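Local coordinates for periplasmic sugar-binding protein (Chloroflexus aurantiacus, PDB 4RXU) that binds beta-D-glucopyranose in the cleft of a periplasmic sugar-binding fold and probably hands the sugar to an ABC-type transporter, at residues I87-T98 with V112-E123. Sequence-based numbering, arbitrary orientation.
Sequences IKVLIICPHDGT and VKVISYDRLIRE. With BGC (beta-D-glucopyranose), chain C.
Arg119 lays its aliphatic chain past Pro94 and Cys93, its CD 3.6 Å from Cys93 SG. Strands 89-92 and 113-117 pair in a parallel beta-alpha-beta unit in one lobe of a periplasmic binding protein. The turn after strand 113-117 carries Asp118 and Arg119 into the glucose pocket, and Pro94 O, after strand 89-92, braces Arg119. Mid-strand bonds are nearly straight: Leu90 N gives to Lys113 O, and Leu90 O takes the N-H of Ile115. Tyr117 N meets Ile92 O from above the carbonyl plane. On one face, against helix 300-315, Val89 CG1 meets Ile115 CD1, and Ile91 CG2 rests 3.7 Å from Tyr117 CB. On the other, Ile92 CG2 touches Ile121 CD1.

The Arg119 chain runs straight from CG to NE (chi2 174°, chi3 175°), carrying the guanidinium to the sugar. There NE bonds glucose O1 and NH2 glucose O5, each at 3.0 Å. NH1 turns back to Pro94 O, 2° from the guanidinium plane, and to a water shared with His95 ND1. These bonds and Glu42 at NH2 fix the group's rotation. A leucine here would probably leave glucose O1 and O5 without these donors and Glu42 without its positive mate. Asp118 OD2 accepts from glucose O2 at 2.7 Å. Just before the turn, Ser116 OG donates to an in-plane lone pair of Arg119 O and accepts the N-H of Ile121, N to OG 3.0 Å.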
ATOM      1  N   ILE A  87       8.102   2.315 -27.115  1.00 13.71           N
ATOM      2  CA  ILE A  87       8.650   2.710 -25.823  1.00 11.66           C
ATOM      3  C   ILE A  87      10.027   2.111 -25.565  1.00 12.34           C
ATOM      4  O   ILE A  87      10.336   0.995 -25.972  1.00 13.07           O
ATOM      5  CB  ILE A  87       7.720   2.469 -24.616  1.00 13.61           C
ATOM      6  CG1 ILE A  87       7.549   0.979 -24.270  1.00 11.22           C
ATOM      7  CG2 ILE A  87       6.402   3.224 -24.793  1.00 12.85           C
ATOM      8  CD1 ILE A  87       7.019   0.795 -22.856  1.00 13.60           C
ATOM      9  N   LYS A  88      10.849   2.886 -24.870  1.00 11.71           N
ATOM     10  CA  LYS A  88      12.155   2.454 -24.401  1.00 13.72           C
ATOM     11  C   LYS A  88      12.199   2.218 -22.905  1.00 11.70           C
ATOM     12  O   LYS A  88      13.114   1.554 -22.415  1.00 10.71           O
ATOM     13  CB  LYS A  88      13.213   3.499 -24.765  1.00 13.35           C
ATOM     14  CG  LYS A  88      13.399   3.720 -26.265  1.00 25.43           C
ATOM     15  CD  LYS A  88      13.691   2.418 -26.985  1.00 43.13           C
ATOM     16  CE  LYS A  88      13.709   2.597 -28.495  1.00 56.97           C
ATOM     17  NZ  LYS A  88      12.982   1.472 -29.150  1.00 53.51           N
ATOM     18  N   VAL A  89      11.219   2.767 -22.184  1.00 10.52           N
ATOM     19  CA  VAL A  89      11.140   2.599 -20.722  1.00  8.41           C
ATOM     20  C   VAL A  89       9.690   2.331 -20.367  1.00 11.10           C
ATOM     21  O   VAL A  89       8.797   3.058 -20.787  1.00 10.36           O
ATOM     22  CB  VAL A  89      11.585   3.859 -19.954  1.00 10.28           C
ATOM     23  CG1 VAL A  89      11.510   3.625 -18.449  1.00 13.12           C
ATOM     24  CG2 VAL A  89      13.001   4.296 -20.331  1.00  9.93           C
ATOM     25  N   LEU A  90       9.487   1.295 -19.563  1.00  9.45           N
ATOM     26  CA  LEU A  90       8.178   0.916 -19.041  1.00  8.57           C
ATOM     27  C   LEU A  90       8.156   1.226 -17.548  1.00  8.21           C
ATOM     28  O   LEU A  90       9.012   0.730 -16.811  1.00 11.23           O
ATOM     29  CB  LEU A  90       7.947  -0.583 -19.248  1.00  9.77           C
ATOM     30  CG  LEU A  90       6.670  -1.167 -18.633  1.00  9.20           C
ATOM     31  CD1 LEU A  90       5.393  -0.624 -19.265  1.00 11.03           C
ATOM     32  CD2 LEU A  90       6.756  -2.680 -18.706  1.00 11.32           C
ATOM     33  N   ILE A  91       7.190   2.039 -17.112  1.00  8.39           N
ATOM     34  CA  ILE A  91       6.905   2.214 -15.679  1.00  8.40           C
ATOM     35  C   ILE A  91       5.637   1.405 -15.417  1.00  8.42           C
ATOM     36  O   ILE A  91       4.584   1.673 -16.011  1.00  9.74           O
ATOM     37  CB  ILE A  91       6.670   3.694 -15.348  1.00  8.51           C
ATOM     38  CG1 ILE A  91       7.947   4.518 -15.594  1.00 10.36           C
ATOM     39  CG2 ILE A  91       6.174   3.852 -13.918  1.00 10.16           C
ATOM     40  CD1 ILE A  91       7.659   5.998 -15.761  1.00  9.36           C
ATOM     41  N   ILE A  92       5.741   0.396 -14.558  1.00  8.65           N
ATOM     42  CA  ILE A  92       4.644  -0.563 -14.388  1.00  8.18           C
ATOM     43  C   ILE A  92       4.394  -0.934 -12.926  1.00  9.09           C
ATOM     44  O   ILE A  92       5.309  -1.390 -12.235  1.00  8.03           O
ATOM     45  CB  ILE A  92       4.851  -1.853 -15.235  1.00 10.24           C
ATOM     46  CG1 ILE A  92       3.711  -2.850 -14.973  1.00  9.94           C
ATOM     47  CG2 ILE A  92       6.229  -2.487 -15.011  1.00  8.72           C
ATOM     48  CD1 ILE A  92       3.640  -3.948 -16.014  1.00 11.44           C
ATOM     49  N   CYS A  93       3.142  -0.729 -12.502  1.00  8.99           N
ATOM     50  CA  CYS A  93       2.660  -1.225 -11.242  1.00  7.37           C
ATOM     51  C   CYS A  93       1.818  -2.475 -11.513  1.00  9.12           C
ATOM     52  O   CYS A  93       0.732  -2.369 -12.071  1.00  9.72           O
ATOM     53  CB  CYS A  93       1.861  -0.172 -10.507  1.00  9.25           C
ATOM     54  SG  CYS A  93       1.182  -0.803  -8.982  1.00 10.27           S
ATOM     55  N   PRO A  94       2.326  -3.662 -11.098  1.00  8.45           N
ATOM     56  CA  PRO A  94       1.638  -4.870 -11.435  1.00  8.18           C
ATOM     57  C   PRO A  94       0.377  -5.089 -10.646  1.00  8.14           C
ATOM     58  O   PRO A  94       0.302  -4.773  -9.455  1.00  8.76           O
ATOM     59  CB  PRO A  94       2.651  -5.975 -11.088  1.00  9.79           C
ATOM     60  CG  PRO A  94       3.526  -5.372 -10.052  1.00  8.39           C
ATOM     61  CD  PRO A  94       3.660  -3.953 -10.534  1.00  8.97           C
ATOM     62  N   HIS A  95      -0.608  -5.671 -11.310  1.00  8.30           N
ATOM     63  CA  HIS A  95      -1.746  -6.189 -10.563  1.00 11.59           C
ATOM     64  C   HIS A  95      -1.372  -7.373  -9.679  1.00 10.61           C
ATOM     65  O   HIS A  95      -1.669  -7.405  -8.482  1.00 10.55           O
ATOM     66  CB  HIS A  95      -2.863  -6.608 -11.481  1.00 12.48           C
ATOM     67  CG  HIS A  95      -3.972  -7.231 -10.721  1.00 22.97           C
ATOM     68  ND1 HIS A  95      -4.656  -6.541  -9.747  1.00 20.14           N
ATOM     69  CD2 HIS A  95      -4.420  -8.503 -10.679  1.00 20.48           C
ATOM     70  CE1 HIS A  95      -5.528  -7.348  -9.178  1.00 21.92           C
ATOM     71  NE2 HIS A  95      -5.418  -8.540  -9.741  1.00 18.97           N
ATOM     72  N   ASP A  96      -0.673  -8.321 -10.281  1.00  9.90           N
ATOM     73  CA  ASP A  96      -0.219  -9.514  -9.592  1.00  9.38           C
ATOM     74  C   ASP A  96       1.278  -9.605  -9.818  1.00  8.83           C
ATOM     75  O   ASP A  96       1.722  -9.749 -10.939  1.00 10.29           O
ATOM     76  CB  ASP A  96      -0.946 -10.752 -10.119  1.00 10.34           C
ATOM     77  CG  ASP A  96      -0.502 -12.035  -9.438  1.00 13.65           C
ATOM     78  OD1 ASP A  96       0.717 -12.267  -9.221  1.00 14.34           O
ATOM     79  OD2 ASP A  96      -1.383 -12.838  -9.129  1.00 20.08           O
ATOM     80  N   GLY A  97       2.055  -9.493  -8.754  1.00  9.88           N
ATOM     81  CA  GLY A  97       3.497  -9.278  -8.919  1.00 10.47           C
ATOM     82  C   GLY A  97       4.201 -10.430  -9.612  1.00  9.51           C
ATOM     83  O   GLY A  97       4.987 -10.241 -10.508  1.00 11.09           O
ATOM     84  N   THR A  98       3.887 -11.649  -9.184  1.00 10.76           N
ATOM     85  CA  THR A  98       4.496 -12.821  -9.780  1.00 11.67           C
ATOM     86  C   THR A  98       4.009 -13.024 -11.198  1.00 11.74           C
ATOM     87  O   THR A  98       4.819 -13.315 -12.096  1.00 13.45           O
ATOM     88  CB  THR A  98       4.241 -14.061  -8.939  1.00 14.96           C
ATOM     89  OG1 THR A  98       4.922 -13.898  -7.695  1.00 16.52           O
ATOM     90  CG2 THR A  98       4.795 -15.311  -9.630  1.00 18.19           C
ATOM     91  N   VAL A 112      13.506  -2.892 -23.749  1.00 11.41           N
ATOM     92  CA  VAL A 112      12.817  -1.903 -22.950  1.00 10.37           C
ATOM     93  C   VAL A 112      13.222  -2.066 -21.494  1.00 10.42           C
ATOM     94  O   VAL A 112      13.176  -3.174 -20.950  1.00 12.69           O
ATOM     95  CB  VAL A 112      11.292  -2.051 -23.070  1.00 12.58           C
ATOM     96  CG1 VAL A 112      10.577  -1.013 -22.194  1.00 12.08           C
ATOM     97  CG2 VAL A 112      10.869  -1.948 -24.534  1.00 16.07           C
ATOM     98  N   LYS A 113      13.586  -0.943 -20.870  1.00 10.95           N
ATOM     99  CA  LYS A 113      13.930  -0.911 -19.458  1.00 10.45           C
ATOM    100  C   LYS A 113      12.639  -1.005 -18.649  1.00  8.98           C
ATOM    101  O   LYS A 113      11.602  -0.450 -19.009  1.00 12.83           O
ATOM    102  CB  LYS A 113      14.695   0.358 -19.077  1.00 12.22           C
ATOM    103  CG  LYS A 113      15.971   0.547 -19.847  1.00 12.75           C
ATOM    104  CD  LYS A 113      17.038  -0.385 -19.374  1.00 20.88           C
ATOM    105  CE  LYS A 113      18.328  -0.080 -20.110  1.00 38.56           C
ATOM    106  NZ  LYS A 113      19.155  -1.291 -20.049  1.00 35.47           N
ATOM    107  N   VAL A 114      12.733  -1.704 -17.539  1.00 11.09           N
ATOM    108  CA  VAL A 114      11.579  -2.013 -16.700  1.00  9.34           C
ATOM    109  C   VAL A 114      11.748  -1.393 -15.307  1.00 11.00           C
ATOM    110  O   VAL A 114      12.629  -1.791 -14.515  1.00 11.70           O
ATOM    111  CB  VAL A 114      11.370  -3.534 -16.553  1.00  9.53           C
ATOM    112  CG1 VAL A 114      10.183  -3.824 -15.635  1.00 10.28           C
ATOM    113  CG2 VAL A 114      11.107  -4.151 -17.908  1.00 10.95           C
ATOM    114  N   ILE A 115      10.902  -0.399 -15.032  1.00  9.91           N
ATOM    115  CA  ILE A 115      10.833   0.238 -13.727  1.00  6.55           C
ATOM    116  C   ILE A 115       9.536  -0.263 -13.081  1.00  8.04           C
ATOM    117  O   ILE A 115       8.427   0.130 -13.449  1.00  8.17           O
ATOM    118  CB  ILE A 115      10.783   1.763 -13.838  1.00  7.95           C
ATOM    119  CG1 ILE A 115      12.008   2.292 -14.600  1.00 10.47           C
ATOM    120  CG2 ILE A 115      10.664   2.386 -12.450  1.00  9.43           C
ATOM    121  CD1 ILE A 115      12.033   3.799 -14.787  1.00 10.25           C
ATOM    122  N   SER A 116       9.682  -1.152 -12.108  1.00  7.17           N
ATOM    123  CA  SER A 116       8.540  -1.592 -11.335  1.00  8.39           C
ATOM    124  C   SER A 116       8.165  -0.403 -10.416  1.00  8.20           C
ATOM    125  O   SER A 116       9.042   0.242  -9.859  1.00  8.48           O
ATOM    126  CB  SER A 116       8.927  -2.838 -10.546  1.00  8.71           C
ATOM    127  OG  SER A 116       7.819  -3.591 -10.088  1.00 10.04           O
ATOM    128  N   TYR A 117       6.871  -0.116 -10.322  1.00  7.44           N
ATOM    129  CA  TYR A 117       6.377   1.110  -9.735  1.00  7.84           C
ATOM    130  C   TYR A 117       5.405   0.780  -8.613  1.00  9.42           C
ATOM    131  O   TYR A 117       4.388   0.136  -8.835  1.00  8.10           O
ATOM    132  CB  TYR A 117       5.668   1.936 -10.794  1.00  9.16           C
ATOM    133  CG  TYR A 117       5.133   3.257 -10.272  1.00  7.48           C
ATOM    134  CD1 TYR A 117       5.958   4.338 -10.058  1.00  8.39           C
ATOM    135  CD2 TYR A 117       3.794   3.397  -9.977  1.00 11.25           C
ATOM    136  CE1 TYR A 117       5.462   5.527  -9.553  1.00  9.59           C
ATOM    137  CE2 TYR A 117       3.284   4.589  -9.506  1.00  7.59           C
ATOM    138  CZ  TYR A 117       4.131   5.643  -9.282  1.00  7.90           C
ATOM    139  OH  TYR A 117       3.607   6.809  -8.787  1.00 10.54           O
ATOM    140  N   ASP A 118       5.772   1.227  -7.415  1.00  8.56           N
ATOM    141  CA  ASP A 118       5.034   1.038  -6.164  1.00  9.48           C
ATOM    142  C   ASP A 118       5.054  -0.405  -5.687  1.00 11.73           C
ATOM    143  O   ASP A 118       5.415  -0.664  -4.548  1.00  9.93           O
ATOM    144  CB  ASP A 118       3.597   1.543  -6.202  1.00  8.30           C
ATOM    145  CG  ASP A 118       3.014   1.594  -4.828  1.00 10.47           C
ATOM    146  OD1 ASP A 118       3.270   2.608  -4.138  1.00  9.10           O
ATOM    147  OD2 ASP A 118       2.367   0.597  -4.402  1.00 10.12           O
ATOM    148  N   ARG A 119       4.598  -1.322  -6.541  1.00  9.84           N
ATOM    149  CA  ARG A 119       4.573  -2.755  -6.264  1.00 11.50           C
ATOM    150  C   ARG A 119       5.640  -3.419  -7.086  1.00 13.45           C
ATOM    151  O   ARG A 119       5.963  -2.963  -8.194  1.00 11.41           O
ATOM    152  CB  ARG A 119       3.234  -3.368  -6.667  1.00  9.88           C
ATOM    153  CG  ARG A 119       2.055  -2.831  -5.916  1.00  9.80           C
ATOM    154  CD  ARG A 119       0.778  -3.394  -6.500  1.00  8.95           C
ATOM    155  NE  ARG A 119      -0.379  -3.001  -5.734  1.00 10.65           N
ATOM    156  CZ  ARG A 119      -1.627  -3.240  -6.092  1.00  9.92           C
ATOM    157  NH1 ARG A 119      -1.885  -3.835  -7.248  1.00  9.73           N
ATOM    158  NH2 ARG A 119      -2.611  -2.864  -5.300  1.00 11.09           N
ATOM    159  N   LEU A 120       6.178  -4.500  -6.534  1.00  8.88           N
ATOM    160  CA  LEU A 120       7.286  -5.206  -7.137  1.00 11.05           C
ATOM    161  C   LEU A 120       6.838  -6.379  -8.016  1.00 11.48           C
ATOM    162  O   LEU A 120       6.079  -7.241  -7.594  1.00 11.46           O
ATOM    163  CB  LEU A 120       8.188  -5.718  -6.005  1.00 11.45           C
ATOM    164  CG  LEU A 120       9.528  -6.344  -6.388  1.00 12.90           C
ATOM    165  CD1 LEU A 120      10.378  -5.404  -7.233  1.00 14.64           C
ATOM    166  CD2 LEU A 120      10.246  -6.802  -5.123  1.00 16.26           C
ATOM    167  N   ILE A 121       7.330  -6.402  -9.251  1.00  9.56           N
ATOM    168  CA  ILE A 121       7.228  -7.581 -10.106  1.00 10.92           C
ATOM    169  C   ILE A 121       8.189  -8.632  -9.584  1.00 13.21           C
ATOM    170  O   ILE A 121       9.356  -8.344  -9.334  1.00 11.36           O
ATOM    171  CB  ILE A 121       7.575  -7.248 -11.569  1.00  9.95           C
ATOM    172  CG1 ILE A 121       6.501  -6.305 -12.115  1.00 10.10           C
ATOM    173  CG2 ILE A 121       7.636  -8.525 -12.395  1.00 12.41           C
ATOM    174  CD1 ILE A 121       6.711  -5.835 -13.534  1.00 13.69           C
ATOM    175  N   ARG A 122       7.693  -9.855  -9.443  1.00 10.39           N
ATOM    176  CA  ARG A 122       8.431 -10.946  -8.827  1.00 10.36           C
ATOM    177  C   ARG A 122       8.828 -12.053  -9.764  1.00 12.67           C
ATOM    178  O   ARG A 122       8.270 -12.192 -10.847  1.00 12.88           O
ATOM    179  CB  ARG A 122       7.617 -11.526  -7.675  1.00 11.59           C
ATOM    180  CG  ARG A 122       7.457 -10.540  -6.527  1.00 14.13           C
ATOM    181  CD  ARG A 122       6.722 -11.181  -5.369  1.00 16.08           C
ATOM    182  NE  ARG A 122       7.608 -12.050  -4.579  1.00 15.24           N
ATOM    183  CZ  ARG A 122       7.584 -13.368  -4.528  1.00 20.40           C
ATOM    184  NH1 ARG A 122       6.715 -14.086  -5.233  1.00 23.11           N
ATOM    185  NH2 ARG A 122       8.472 -13.978  -3.739  1.00 23.89           N
ATOM    186  N   GLU A 123       9.822 -12.819  -9.325  1.00 11.17           N
ATOM    187  CA  GLU A 123      10.199 -14.119  -9.925  1.00 11.63           C
ATOM    188  C   GLU A 123      10.747 -13.967 -11.341  1.00 12.00           C
ATOM    189  O   GLU A 123      10.521 -14.798 -12.234  1.00 16.89           O
ATOM    190  CB  GLU A 123       9.033 -15.100  -9.886  1.00 15.62           C
ATOM    191  CG  GLU A 123       8.528 -15.444  -8.487  1.00 15.58           C
ATOM    192  CD  GLU A 123       9.588 -15.946  -7.509  1.00 17.51           C
ATOM    193  OE1 GLU A 123      10.704 -16.321  -7.912  1.00 20.99           O
ATOM    194  OE2 GLU A 123       9.288 -15.974  -6.297  1.00 25.52           O
TER
HETATM  195  C2  BGC C 402      -0.294   0.421  -2.406  1.00 11.07           C
HETATM  196  C3  BGC C 402      -1.209   1.087  -1.399  1.00 13.47           C
HETATM  197  C4  BGC C 402      -2.657   0.854  -1.806  1.00 13.58           C
HETATM  198  C5  BGC C 402      -2.932  -0.631  -2.043  1.00 13.95           C
HETATM  199  C6  BGC C 402      -4.308  -0.908  -2.608  1.00 14.91           C
HETATM  200  C1  BGC C 402      -0.679  -1.048  -2.352  1.00 14.99           C
HETATM  201  O1  BGC C 402       0.217  -1.867  -3.044  1.00 14.97           O
HETATM  202  O2  BGC C 402       1.069   0.634  -2.024  1.00 11.61           O
HETATM  203  O3  BGC C 402      -0.899   2.477  -1.373  1.00 11.14           O
HETATM  204  O4  BGC C 402      -3.507   1.257  -0.714  1.00 11.98           O
HETATM  205  O5  BGC C 402      -1.977  -1.177  -2.932  1.00 12.53           O
HETATM  206  O6  BGC C 402      -4.593  -0.087  -3.743  1.00 11.95           O
HETATM  207  O   HOH W   1      -4.441  -4.169  -8.207  1.00 17.24           O